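Local coordinates for protein dTDP-4-dehydrorhamnose reductase (Bacillus anthracis, PDB 3SC6) that catalyses the NADP-dependent interconversion of dTDP-4-dehydrorhamnose and dTDP-L-rhamnose, the final reductive step in making dTDP-L-rhamnose, at residues V8-A13 against I61-Y66; V81-G86 against G131-A136; K100-S105 against F149-S154. One frame throughout, in Å; residues are numbered along the deposited sequence.

Contact 1 of 3, residues V8-A13 against I61-Y66; sequences VIITGA and IHCAAY. With NAP (NADP nicotinamide-adenine-dinucleotide phosphate), chain G.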
loop_
_atom_site.group_PDB
_atom_site.type_symbol
_atom_site.label_atom_id
_atom_site.label_comp_id
_atom_site.label_asym_id
_atom_site.label_seq_id
_atom_site.Cartn_x
_atom_site.Cartn_y
_atom_site.Cartn_z
ATOM N N VAL A 8 -6.305 -18.723 0.457
ATOM C CA VAL A 8 -6.147 -17.297 0.200
ATOM C C VAL A 8 -5.401 -17.045 -1.097
ATOM O O VAL A 8 -4.356 -17.635 -1.340
ATOM C CB VAL A 8 -5.364 -16.593 1.336
ATOM C CG1 VAL A 8 -6.071 -16.777 2.659
ATOM C CG2 VAL A 8 -3.965 -17.137 1.435
ATOM N N ILE A 9 -5.956 -16.183 -1.940
ATOM C CA ILE A 9 -5.331 -15.833 -3.208
ATOM C C ILE A 9 -4.722 -14.445 -3.090
ATOM O O ILE A 9 -5.323 -13.550 -2.501
ATOM C CB ILE A 9 -6.326 -15.840 -4.389
ATOM C CG1 ILE A 9 -6.808 -17.263 -4.673
ATOM C CG2 ILE A 9 -5.666 -15.313 -5.651
ATOM C CD1 ILE A 9 -7.749 -17.364 -5.869
ATOM N N ILE A 10 -3.517 -14.280 -3.636
ATOM C CA ILE A 10 -2.819 -12.997 -3.606
ATOM C C ILE A 10 -2.515 -12.547 -5.032
ATOM O O ILE A 10 -1.782 -13.217 -5.754
ATOM C CB ILE A 10 -1.499 -13.073 -2.823
ATOM C CG1 ILE A 10 -1.760 -13.513 -1.382
ATOM C CG2 ILE A 10 -0.813 -11.728 -2.826
ATOM C CD1 ILE A 10 -0.509 -13.600 -0.534
ATOM N N THR A 11 -3.093 -11.423 -5.438
ATOM C CA THR A 11 -2.870 -10.893 -6.779
ATOM C C THR A 11 -1.689 -9.917 -6.731
ATOM O O THR A 11 -1.636 -9.045 -5.869
ATOM C CB THR A 11 -4.123 -10.187 -7.323
ATOM O OG1 THR A 11 -4.456 -9.076 -6.483
ATOM C CG2 THR A 11 -5.298 -11.152 -7.374
ATOM N N GLY A 12 -0.753 -10.063 -7.663
ATOM C CA GLY A 12 0.432 -9.199 -7.708
ATOM C C GLY A 12 1.425 -9.665 -6.649
ATOM O O GLY A 12 1.979 -8.860 -5.901
ATOM N N ALA A 13 1.646 -10.980 -6.608
ATOM C CA ALA A 13 2.552 -11.619 -5.650
ATOM C C ALA A 13 4.033 -11.244 -5.754
ATOM O O ALA A 13 4.765 -11.402 -4.780
ATOM C CB ALA A 13 2.402 -13.132 -5.735
ATOM N N ILE A 61 -6.510 -11.315 -1.192
ATOM C CA ILE A 61 -5.766 -10.110 -0.891
ATOM C C ILE A 61 -5.321 -9.558 -2.233
ATOM O O ILE A 61 -4.389 -10.060 -2.852
ATOM C CB ILE A 61 -4.577 -10.388 0.008
ATOM C CG1 ILE A 61 -5.054 -11.085 1.285
ATOM C CG2 ILE A 61 -3.860 -9.091 0.322
ATOM C CD1 ILE A 61 -3.947 -11.441 2.240
ATOM N N HIS A 62 -6.012 -8.521 -2.680
ATOM C CA HIS A 62 -5.721 -7.898 -3.950
ATOM C C HIS A 62 -4.609 -6.856 -3.855
ATOM O O HIS A 62 -4.837 -5.726 -3.414
ATOM C CB HIS A 62 -6.997 -7.262 -4.477
ATOM C CG HIS A 62 -6.869 -6.705 -5.853
ATOM N ND1 HIS A 62 -7.108 -7.465 -6.977
ATOM C CD2 HIS A 62 -6.550 -5.467 -6.294
ATOM C CE1 HIS A 62 -6.935 -6.720 -8.052
ATOM N NE2 HIS A 62 -6.598 -5.503 -7.667
ATOM N N CYS A 63 -3.407 -7.239 -4.278
ATOM C CA CYS A 63 -2.255 -6.337 -4.241
ATOM C C CYS A 63 -1.888 -5.810 -5.627
ATOM O O CYS A 63 -1.177 -4.812 -5.744
ATOM C CB CYS A 63 -1.049 -7.046 -3.627
ATOM S SG CYS A 63 -1.331 -7.648 -1.942
ATOM N N ALA A 64 -2.373 -6.476 -6.674
ATOM C CA ALA A 64 -2.090 -6.066 -8.049
ATOM C C ALA A 64 -2.467 -4.603 -8.286
ATOM O O ALA A 64 -3.523 -4.147 -7.839
ATOM C CB ALA A 64 -2.827 -6.971 -9.034
ATOM N N ALA A 65 -1.599 -3.875 -8.986
ATOM C CA ALA A 65 -1.845 -2.466 -9.278
ATOM C C ALA A 65 -0.728 -1.821 -10.102
ATOM O O ALA A 65 0.393 -2.336 -10.181
ATOM C CB ALA A 65 -2.036 -1.690 -7.984
ATOM N N TYR A 66 -1.065 -0.691 -10.720
ATOM C CA TYR A 66 -0.143 0.084 -11.536
ATOM C C TYR A 66 0.315 1.183 -10.590
ATOM O O TYR A 66 -0.377 2.181 -10.409
ATOM C CB TYR A 66 -0.872 0.662 -12.750
ATOM C CG TYR A 66 -0.005 1.474 -13.677
ATOM C CD1 TYR A 66 0.665 0.872 -14.734
ATOM C CD2 TYR A 66 0.133 2.844 -13.509
ATOM C CE1 TYR A 66 1.460 1.612 -15.596
ATOM C CE2 TYR A 66 0.922 3.595 -14.365
ATOM C CZ TYR A 66 1.584 2.973 -15.408
ATOM O OH TYR A 66 2.375 3.713 -16.260
HETATM P PA NAP G . 4.224 -2.977 -6.685
HETATM O O1A NAP G . 4.198 -2.208 -7.984
HETATM O O2A NAP G . 5.513 -3.635 -6.243
HETATM O O5B NAP G . 3.076 -4.103 -6.716
HETATM C C5B NAP G . 2.087 -4.151 -7.741
HETATM C C4B NAP G . 2.220 -5.470 -8.493
HETATM O O4B NAP G . 1.096 -5.650 -9.369
HETATM C C3B NAP G . 3.482 -5.516 -9.355
HETATM O O3B NAP G . 4.303 -6.640 -9.030
HETATM C C2B NAP G . 2.969 -5.637 -10.772
HETATM O O2B NAP G . 3.808 -6.461 -11.579
HETATM C C1B NAP G . 1.582 -6.235 -10.576
HETATM N N9A NAP G . 0.711 -6.046 -11.768
HETATM C C8A NAP G . 0.794 -5.082 -12.705
HETATM N N7A NAP G . -0.168 -5.295 -13.633
HETATM C C5A NAP G . -0.842 -6.403 -13.273
HETATM C C6A NAP G . -1.980 -7.155 -13.853
HETATM N N6A NAP G . -2.569 -6.741 -15.001
HETATM N N1A NAP G . -2.416 -8.258 -13.202
HETATM C C2A NAP G . -1.826 -8.662 -12.060
HETATM N N3A NAP G . -0.787 -7.992 -11.519
HETATM C C4A NAP G . -0.283 -6.873 -12.102
HETATM O O3 NAP G . 3.700 -2.005 -5.506
HETATM P PN NAP G . 3.234 -2.550 -4.053
HETATM O O1N NAP G . 3.586 -1.492 -3.033
HETATM O O2N NAP G . 3.682 -3.977 -3.859
HETATM O O5D NAP G . 1.636 -2.580 -4.192
HETATM C C5D NAP G . 0.810 -2.803 -3.048
HETATM C C4D NAP G . -0.444 -1.933 -3.113
HETATM O O4D NAP G . -0.315 -0.813 -2.222
HETATM C C3D NAP G . -0.710 -1.369 -4.506
HETATM O O3D NAP G . -2.034 -1.704 -4.928
HETATM C C2D NAP G . -0.562 0.132 -4.369
HETATM O O2D NAP G . -1.543 0.801 -5.161
HETATM C C1D NAP G . -0.742 0.390 -2.877
HETATM N N1N NAP G . 0.019 1.547 -2.382
HETATM C C2N NAP G . 1.358 1.573 -2.493
HETATM C C3N NAP G . 2.093 2.662 -2.025
HETATM C C7N NAP G . 3.591 2.662 -2.168
HETATM O O7N NAP G . 4.129 1.736 -2.759
HETATM N N7N NAP G . 4.313 3.655 -1.652
HETATM C C4N NAP G . 1.421 3.727 -1.432
HETATM C C5N NAP G . 0.041 3.675 -1.323
HETATM C C6N NAP G . -0.642 2.564 -1.806
HETATM P P2B NAP G . 4.771 -5.808 -12.697
HETATM O O1X NAP G . 5.646 -6.967 -13.107
HETATM O O2X NAP G . 3.833 -5.327 -13.779
HETATM O O3X NAP G . 5.493 -4.700 -11.971
#
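T11 and H62 meet on one side of two paired parallel strands, with I10 and I61 on the other side. T11 OG1 makes several of the side-chain contacts. It sits between the backbone N and the carbonyl carbon (chi1 62°), which aims it at the chain of the second segment. OG1 lies 3.1 Å from ND1 of H62 and meets that ring obliquely. The imidazole stands off its own strand, CG anti to the backbone N (chi1 -174°). The T11 hydroxyl is also a weak second acceptor for C63 N, beside T11 O, and a weak one for A64 N. The bond from A64 N to OG1 is 3.3 Å long but nearly straight. The hydroxyl thus lies against the start of the loop that follows the second strand.

I10 and I61 are bridge partners on the same face, CG1 of I10 being 4.4 Å from CB of I61. I10 CG2 reaches on to C63 SG at 4.2 Å. Backbone bonds fix this register: I61 N to I9 O (2.8 Å), T11 N to I61 O (3.2 Å) and C63 N to T11 O (3.0 Å).

Beyond the strands, G12 runs close over A64 with positive phi. It opens the glycine-rich loop expected of a Rossmann fold. The cofactor lies along this end. A65 N donates to O4B of the adenosine ribose at 3.2 Å, and the A64 methyl packs on the adenine. C63 O takes a weak bond from O3D of the nicotinamide ribose.

L21 of helix 16-24 packs on I10 and I61, and L17 of that helix on C63. V90 of helix 76-97 lies on H62. Strand 30-35 pairs with the outer edge of strand 6-11, while strand 100-106 continues the sheet beyond strand 59-62.

Contact 2 of 3, residues V81-G86 against G131-A136; sequences VINAIG and GASKYA. With NAP (NADP nicotinamide-adenine-dinucleotide phosphate), chain G.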
loop_
_atom_site.group_PDB
_atom_site.type_symbol
_atom_site.label_atom_id
_atom_site.label_comp_id
_atom_site.label_asym_id
_atom_site.label_seq_id
_atom_site.Cartn_x
_atom_site.Cartn_y
_atom_site.Cartn_z
ATOM N N VAL A 81 -7.463 0.902 -16.434
ATOM C CA VAL A 81 -7.637 -0.498 -16.802
ATOM C C VAL A 81 -7.139 -1.402 -15.687
ATOM O O VAL A 81 -7.842 -2.309 -15.265
ATOM C CB VAL A 81 -6.914 -0.854 -18.127
ATOM C CG1 VAL A 81 -7.024 -2.348 -18.412
ATOM C CG2 VAL A 81 -7.484 -0.050 -19.279
ATOM N N ILE A 82 -5.935 -1.138 -15.193
ATOM C CA ILE A 82 -5.357 -1.947 -14.125
ATOM C C ILE A 82 -5.988 -1.712 -12.762
ATOM O O ILE A 82 -6.516 -2.634 -12.166
ATOM C CB ILE A 82 -3.834 -1.705 -13.967
ATOM C CG1 ILE A 82 -3.082 -2.061 -15.250
ATOM C CG2 ILE A 82 -3.282 -2.548 -12.814
ATOM C CD1 ILE A 82 -3.226 -3.499 -15.648
ATOM N N ASN A 83 -5.926 -0.474 -12.278
ATOM C CA ASN A 83 -6.475 -0.116 -10.968
ATOM C C ASN A 83 -7.992 -0.108 -10.804
ATOM O O ASN A 83 -8.500 -0.524 -9.756
ATOM C CB ASN A 83 -5.908 1.234 -10.513
ATOM C CG ASN A 83 -4.406 1.190 -10.258
ATOM O OD1 ASN A 83 -3.805 0.120 -10.211
ATOM N ND2 ASN A 83 -3.807 2.354 -10.049
ATOM N N ALA A 84 -8.713 0.373 -11.809
ATOM C CA ALA A 84 -10.171 0.426 -11.733
ATOM C C ALA A 84 -10.821 -0.857 -12.254
ATOM O O ALA A 84 -11.374 -1.646 -11.477
ATOM C CB ALA A 84 -10.686 1.626 -12.504
ATOM N N ILE A 85 -10.753 -1.056 -13.572
ATOM C CA ILE A 85 -11.332 -2.235 -14.208
ATOM C C ILE A 85 -10.809 -3.508 -13.559
ATOM O O ILE A 85 -11.552 -4.466 -13.363
ATOM C CB ILE A 85 -11.060 -2.260 -15.739
ATOM C CG1 ILE A 85 -11.641 -1.006 -16.405
ATOM C CG2 ILE A 85 -11.656 -3.504 -16.380
ATOM C CD1 ILE A 85 -13.121 -0.832 -16.182
ATOM N N GLY A 86 -9.532 -3.511 -13.211
ATOM C CA GLY A 86 -8.919 -4.671 -12.577
ATOM C C GLY A 86 -9.567 -5.019 -11.249
ATOM O O GLY A 86 -9.810 -6.187 -10.956
ATOM N N GLY A 131 -4.200 8.320 -7.827
ATOM C CA GLY A 131 -5.191 8.400 -6.763
ATOM C C GLY A 131 -6.611 8.230 -7.266
ATOM O O GLY A 131 -7.423 7.553 -6.630
ATOM N N ALA A 132 -6.905 8.838 -8.413
ATOM C CA ALA A 132 -8.234 8.765 -9.016
ATOM C C ALA A 132 -8.539 7.380 -9.545
ATOM O O ALA A 132 -9.675 6.923 -9.468
ATOM C CB ALA A 132 -8.360 9.782 -10.135
ATOM N N SER A 133 -7.526 6.716 -10.088
ATOM C CA SER A 133 -7.698 5.377 -10.633
ATOM C C SER A 133 -8.051 4.382 -9.534
ATOM O O SER A 133 -8.931 3.541 -9.724
ATOM C CB SER A 133 -6.439 4.918 -11.364
ATOM O OG SER A 133 -5.337 4.865 -10.480
ATOM N N LYS A 134 -7.376 4.453 -8.386
ATOM C CA LYS A 134 -7.708 3.511 -7.325
ATOM C C LYS A 134 -8.998 3.875 -6.600
ATOM O O LYS A 134 -9.658 3.001 -6.048
ATOM C CB LYS A 134 -6.552 3.198 -6.378
ATOM C CG LYS A 134 -5.372 2.591 -7.123
ATOM C CD LYS A 134 -4.372 1.921 -6.215
ATOM C CE LYS A 134 -5.028 0.696 -5.561
ATOM N NZ LYS A 134 -4.138 -0.092 -4.679
ATOM N N TYR A 135 -9.367 5.149 -6.592
ATOM C CA TYR A 135 -10.615 5.528 -5.945
ATOM C C TYR A 135 -11.728 4.881 -6.760
ATOM O O TYR A 135 -12.684 4.346 -6.198
ATOM C CB TYR A 135 -10.781 7.044 -5.836
ATOM C CG TYR A 135 -12.147 7.452 -5.332
ATOM C CD1 TYR A 135 -12.504 7.271 -4.002
ATOM C CD2 TYR A 135 -13.057 8.088 -6.174
ATOM C CE1 TYR A 135 -13.757 7.649 -3.541
ATOM C CE2 TYR A 135 -14.303 8.483 -5.719
ATOM C CZ TYR A 135 -14.648 8.263 -4.399
ATOM O OH TYR A 135 -15.887 8.652 -3.927
ATOM N N ALA A 136 -11.576 4.910 -8.087
ATOM C CA ALA A 136 -12.546 4.313 -8.990
ATOM C C ALA A 136 -12.551 2.821 -8.690
ATOM O O ALA A 136 -13.584 2.160 -8.757
ATOM C CB ALA A 136 -12.163 4.568 -10.443
HETATM P PA NAP G . 4.224 -2.977 -6.685
HETATM O O1A NAP G . 4.198 -2.208 -7.984
HETATM O O2A NAP G . 5.513 -3.635 -6.243
HETATM O O5B NAP G . 3.076 -4.103 -6.716
HETATM C C5B NAP G . 2.087 -4.151 -7.741
HETATM C C4B NAP G . 2.220 -5.470 -8.493
HETATM O O4B NAP G . 1.096 -5.650 -9.369
HETATM C C3B NAP G . 3.482 -5.516 -9.355
HETATM O O3B NAP G . 4.303 -6.640 -9.030
HETATM C C2B NAP G . 2.969 -5.637 -10.772
HETATM O O2B NAP G . 3.808 -6.461 -11.579
HETATM C C1B NAP G . 1.582 -6.235 -10.576
HETATM N N9A NAP G . 0.711 -6.046 -11.768
HETATM C C8A NAP G . 0.794 -5.082 -12.705
HETATM N N7A NAP G . -0.168 -5.295 -13.633
HETATM C C5A NAP G . -0.842 -6.403 -13.273
HETATM C C6A NAP G . -1.980 -7.155 -13.853
HETATM N N6A NAP G . -2.569 -6.741 -15.001
HETATM N N1A NAP G . -2.416 -8.258 -13.202
HETATM C C2A NAP G . -1.826 -8.662 -12.060
HETATM N N3A NAP G . -0.787 -7.992 -11.519
HETATM C C4A NAP G . -0.283 -6.873 -12.102
HETATM O O3 NAP G . 3.700 -2.005 -5.506
HETATM P PN NAP G . 3.234 -2.550 -4.053
HETATM O O1N NAP G . 3.586 -1.492 -3.033
HETATM O O2N NAP G . 3.682 -3.977 -3.859
HETATM O O5D NAP G . 1.636 -2.580 -4.192
HETATM C C5D NAP G . 0.810 -2.803 -3.048
HETATM C C4D NAP G . -0.444 -1.933 -3.113
HETATM O O4D NAP G . -0.315 -0.813 -2.222
HETATM C C3D NAP G . -0.710 -1.369 -4.506
HETATM O O3D NAP G . -2.034 -1.704 -4.928
HETATM C C2D NAP G . -0.562 0.132 -4.369
HETATM O O2D NAP G . -1.543 0.801 -5.161
HETATM C C1D NAP G . -0.742 0.390 -2.877
HETATM N N1N NAP G . 0.019 1.547 -2.382
HETATM C C2N NAP G . 1.358 1.573 -2.493
HETATM C C3N NAP G . 2.093 2.662 -2.025
HETATM C C7N NAP G . 3.591 2.662 -2.168
HETATM O O7N NAP G . 4.129 1.736 -2.759
HETATM N N7N NAP G . 4.313 3.655 -1.652
HETATM C C4N NAP G . 1.421 3.727 -1.432
HETATM C C5N NAP G . 0.041 3.675 -1.323
HETATM C C6N NAP G . -0.642 2.564 -1.806
HETATM P P2B NAP G . 4.771 -5.808 -12.697
HETATM O O1X NAP G . 5.646 -6.967 -13.107
HETATM O O2X NAP G . 3.833 -5.327 -13.779
HETATM O O3X NAP G . 5.493 -4.700 -11.971
#
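S133 is the first residue of 131-136 to meet 81-86. Its OG, held between the backbone N and the carbonyl carbon (chi1 61°), faces N83. The amide ND2 of N83 donates to S133 OG at 3.0 Å. The bond is nearly straight (171°), and OG lies in the amide plane. OG is also bonded to the carbonyl of Y130, one turn back. The other end of the amide, OD1 of N83, takes the backbone N-H of Y66. The amide is therefore held at both ends and cannot easily flip.

K134 follows. Its CG passes 3.3 Å from ND2 of N83, and the two side chains cross at a slant. The chain then bends at chi3 and carries NZ to the nicotinamide ribose. NZ is modelled within bonding distance of O3D and O2D, but it sits too close to another atom, so these bonds are doubtful in detail. A136 closes the contact, its CB 3.9 Å from CB of A84. The axes of the two short segments approach to 7.2 Å, 19° from parallel, consistent with the small A84, S133 and A136 between them.

Y130 OH is bonded to the cofactor too. Y130 and K134 have the YxxxK spacing typical of short-chain dehydrogenase/reductase active sites.

Contact 3 of 3, residues K100-S105 against F149-S154; sequences KLVYIS and FIVRTS. With NAP (NADP nicotinamide-adenine-dinucleotide phosphate), chain G.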
loop_
_atom_site.group_PDB
_atom_site.type_symbol
_atom_site.label_atom_id
_atom_site.label_comp_id
_atom_site.label_asym_id
_atom_site.label_seq_id
_atom_site.Cartn_x
_atom_site.Cartn_y
_atom_site.Cartn_z
ATOM N N LYS A 100 -13.843 -13.076 1.049
ATOM C CA LYS A 100 -13.651 -11.775 1.668
ATOM C C LYS A 100 -12.590 -11.135 0.795
ATOM O O LYS A 100 -11.588 -11.776 0.479
ATOM C CB LYS A 100 -13.162 -11.898 3.109
ATOM C CG LYS A 100 -14.118 -12.635 4.031
ATOM C CD LYS A 100 -13.577 -12.717 5.453
ATOM C CE LYS A 100 -14.554 -13.428 6.370
ATOM N NZ LYS A 100 -14.043 -13.508 7.763
ATOM N N LEU A 101 -12.803 -9.885 0.396
ATOM C CA LEU A 101 -11.845 -9.183 -0.464
ATOM C C LEU A 101 -11.093 -8.044 0.224
ATOM O O LEU A 101 -11.698 -7.157 0.824
ATOM C CB LEU A 101 -12.580 -8.627 -1.690
ATOM C CG LEU A 101 -11.756 -7.839 -2.708
ATOM C CD1 LEU A 101 -10.596 -8.676 -3.219
ATOM C CD2 LEU A 101 -12.646 -7.367 -3.861
ATOM N N VAL A 102 -9.766 -8.076 0.134
ATOM C CA VAL A 102 -8.942 -7.033 0.735
ATOM C C VAL A 102 -8.376 -6.213 -0.407
ATOM O O VAL A 102 -7.568 -6.709 -1.190
ATOM C CB VAL A 102 -7.801 -7.592 1.599
ATOM C CG1 VAL A 102 -6.957 -6.463 2.134
ATOM C CG2 VAL A 102 -8.355 -8.416 2.734
ATOM N N TYR A 103 -8.829 -4.966 -0.517
ATOM C CA TYR A 103 -8.370 -4.077 -1.566
ATOM C C TYR A 103 -7.445 -3.022 -0.978
ATOM O O TYR A 103 -7.878 -2.163 -0.207
ATOM C CB TYR A 103 -9.552 -3.424 -2.280
ATOM C CG TYR A 103 -9.136 -2.485 -3.383
ATOM C CD1 TYR A 103 -8.857 -2.961 -4.660
ATOM C CD2 TYR A 103 -9.039 -1.121 -3.160
ATOM C CE1 TYR A 103 -8.469 -2.107 -5.677
ATOM C CE2 TYR A 103 -8.661 -0.255 -4.176
ATOM C CZ TYR A 103 -8.378 -0.757 -5.430
ATOM O OH TYR A 103 -8.006 0.097 -6.439
ATOM N N ILE A 104 -6.167 -3.101 -1.347
ATOM C CA ILE A 104 -5.163 -2.166 -0.863
ATOM C C ILE A 104 -5.264 -0.875 -1.653
ATOM O O ILE A 104 -5.183 -0.885 -2.879
ATOM C CB ILE A 104 -3.746 -2.743 -0.990
ATOM C CG1 ILE A 104 -3.632 -4.056 -0.211
ATOM C CG2 ILE A 104 -2.726 -1.754 -0.466
ATOM C CD1 ILE A 104 -3.905 -3.917 1.277
ATOM N N SER A 105 -5.449 0.233 -0.943
ATOM C CA SER A 105 -5.569 1.532 -1.582
ATOM C C SER A 105 -4.502 2.505 -1.086
ATOM O O SER A 105 -3.613 2.126 -0.321
ATOM C CB SER A 105 -6.973 2.099 -1.383
ATOM O OG SER A 105 -7.110 3.347 -2.042
ATOM N N PHE A 149 -12.563 -5.335 2.626
ATOM C CA PHE A 149 -11.786 -4.499 3.507
ATOM C C PHE A 149 -10.961 -3.586 2.619
ATOM O O PHE A 149 -10.015 -4.042 1.975
ATOM C CB PHE A 149 -10.801 -5.312 4.352
ATOM C CG PHE A 149 -11.437 -6.337 5.229
ATOM C CD1 PHE A 149 -11.835 -6.017 6.506
ATOM C CD2 PHE A 149 -11.590 -7.638 4.793
ATOM C CE1 PHE A 149 -12.401 -6.971 7.323
ATOM C CE2 PHE A 149 -12.152 -8.592 5.610
ATOM C CZ PHE A 149 -12.560 -8.258 6.873
ATOM N N ILE A 150 -11.328 -2.314 2.539
ATOM C CA ILE A 150 -10.564 -1.378 1.725
ATOM C C ILE A 150 -9.492 -0.867 2.672
ATOM O O ILE A 150 -9.798 -0.161 3.629
ATOM C CB ILE A 150 -11.417 -0.231 1.165
ATOM C CG1 ILE A 150 -12.501 -0.789 0.242
ATOM C CG2 ILE A 150 -10.556 0.723 0.376
ATOM C CD1 ILE A 150 -13.376 0.268 -0.386
ATOM N N VAL A 151 -8.245 -1.258 2.427
ATOM C CA VAL A 151 -7.138 -0.841 3.276
ATOM C C VAL A 151 -6.208 0.178 2.610
ATOM O O VAL A 151 -5.372 -0.171 1.780
ATOM C CB VAL A 151 -6.304 -2.065 3.743
ATOM C CG1 VAL A 151 -5.124 -1.616 4.587
ATOM C CG2 VAL A 151 -7.180 -3.043 4.526
ATOM N N ARG A 152 -6.365 1.441 2.988
ATOM C CA ARG A 152 -5.546 2.519 2.452
ATOM C C ARG A 152 -4.272 2.618 3.271
ATOM O O ARG A 152 -4.323 2.631 4.503
ATOM C CB ARG A 152 -6.308 3.832 2.540
ATOM C CG ARG A 152 -7.547 3.866 1.694
ATOM C CD ARG A 152 -8.388 5.069 2.000
ATOM N NE ARG A 152 -9.586 5.102 1.175
ATOM C CZ ARG A 152 -10.591 5.949 1.352
ATOM N NH1 ARG A 152 -10.581 6.790 2.379
ATOM N NH2 ARG A 152 -11.642 5.911 0.545
ATOM N N THR A 153 -3.135 2.677 2.584
ATOM C CA THR A 153 -1.843 2.782 3.242
ATOM C C THR A 153 -1.062 3.873 2.513
ATOM O O THR A 153 -1.596 4.492 1.593
ATOM C CB THR A 153 -1.075 1.463 3.200
ATOM O OG1 THR A 153 0.117 1.573 3.987
ATOM C CG2 THR A 153 -0.736 1.082 1.762
ATOM N N SER A 154 0.193 4.108 2.907
ATOM C CA SER A 154 1.012 5.146 2.265
ATOM C C SER A 154 2.498 5.035 2.586
ATOM O O SER A 154 2.863 4.537 3.655
ATOM C CB SER A 154 0.547 6.515 2.750
ATOM O OG SER A 154 0.699 6.620 4.159
HETATM P PA NAP G . 4.224 -2.977 -6.685
HETATM O O1A NAP G . 4.198 -2.208 -7.984
HETATM O O2A NAP G . 5.513 -3.635 -6.243
HETATM O O5B NAP G . 3.076 -4.103 -6.716
HETATM C C5B NAP G . 2.087 -4.151 -7.741
HETATM C C4B NAP G . 2.220 -5.470 -8.493
HETATM O O4B NAP G . 1.096 -5.650 -9.369
HETATM C C3B NAP G . 3.482 -5.516 -9.355
HETATM O O3B NAP G . 4.303 -6.640 -9.030
HETATM C C2B NAP G . 2.969 -5.637 -10.772
HETATM O O2B NAP G . 3.808 -6.461 -11.579
HETATM C C1B NAP G . 1.582 -6.235 -10.576
HETATM N N9A NAP G . 0.711 -6.046 -11.768
HETATM C C8A NAP G . 0.794 -5.082 -12.705
HETATM N N7A NAP G . -0.168 -5.295 -13.633
HETATM C C5A NAP G . -0.842 -6.403 -13.273
HETATM C C6A NAP G . -1.980 -7.155 -13.853
HETATM N N6A NAP G . -2.569 -6.741 -15.001
HETATM N N1A NAP G . -2.416 -8.258 -13.202
HETATM C C2A NAP G . -1.826 -8.662 -12.060
HETATM N N3A NAP G . -0.787 -7.992 -11.519
HETATM C C4A NAP G . -0.283 -6.873 -12.102
HETATM O O3 NAP G . 3.700 -2.005 -5.506
HETATM P PN NAP G . 3.234 -2.550 -4.053
HETATM O O1N NAP G . 3.586 -1.492 -3.033
HETATM O O2N NAP G . 3.682 -3.977 -3.859
HETATM O O5D NAP G . 1.636 -2.580 -4.192
HETATM C C5D NAP G . 0.810 -2.803 -3.048
HETATM C C4D NAP G . -0.444 -1.933 -3.113
HETATM O O4D NAP G . -0.315 -0.813 -2.222
HETATM C C3D NAP G . -0.710 -1.369 -4.506
HETATM O O3D NAP G . -2.034 -1.704 -4.928
HETATM C C2D NAP G . -0.562 0.132 -4.369
HETATM O O2D NAP G . -1.543 0.801 -5.161
HETATM C C1D NAP G . -0.742 0.390 -2.877
HETATM N N1N NAP G . 0.019 1.547 -2.382
HETATM C C2N NAP G . 1.358 1.573 -2.493
HETATM C C3N NAP G . 2.093 2.662 -2.025
HETATM C C7N NAP G . 3.591 2.662 -2.168
HETATM O O7N NAP G . 4.129 1.736 -2.759
HETATM N N7N NAP G . 4.313 3.655 -1.652
HETATM C C4N NAP G . 1.421 3.727 -1.432
HETATM C C5N NAP G . 0.041 3.675 -1.323
HETATM C C6N NAP G . -0.642 2.564 -1.806
HETATM P P2B NAP G . 4.771 -5.808 -12.697
HETATM O O1X NAP G . 5.646 -6.967 -13.107
HETATM O O2X NAP G . 3.833 -5.327 -13.779
HETATM O O3X NAP G . 5.493 -4.700 -11.971
#
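Two neighbouring parallel strands of the Rossmann sheet meet here, V102 to S105 pairing with F149 to R152 in a beta-alpha-beta unit whose crossover is helix 129-144. Five backbone bonds stitch them, from F149 N to L101 O (2.7 Å) through to T153 N and S105 O (3.0 Å).

On the V102 and I104 side the packing is apolar. CG2 of V102 touches CD2 of the F149 ring at 3.9 Å, and CB of K100 comes to that ring's edge. I104 and V151 run next to each other off the same face, with CD1 of I104 3.9 Å from CB of V151. Helix 191-202 covers this side. On the other side the I150 methyl CG2 meets the edge of the Y103 ring. S105 CB packs 3.6 Å from R152 CG, and the extended arginine chain carries its guanidinium onward to E138 and H211.

At the strand ends S105 O and T153 O each lie 3.4 Å from the nicotinamide ring, at C6N and C5N respectively. E138 forms a salt bridge with R152 and a hydrogen bond with S105, so the buried arginine charge is probably well balanced. The two carbonyls would make the ring's surroundings more negative.

The three contacts lie within one Rossmann domain, their centres 11 to 14 Å apart, and all touch the same NADP. Contacts 1 and 3 belong to one sheet. Strands 59-62 and 100-106 are neighbours in it, joined by a probable bond from H62 N to V102 O; this part of the sheet runs 30-35, 6-11, 59-62, 100-106, 148-157. Contact 2 pairs two helices packed on this sheet. Along the chain contact 1 closes first. Contacts 2 and 3 then interleave, because helix 76-97 leads into strand 100-106, and helix 129-144 into strand 148-157. Contact 1 meets both riboses and the adenine, contact 2 the adenine (I82) and nicotinamide ribose (K134), contact 3 the nicotinamide and its ribose.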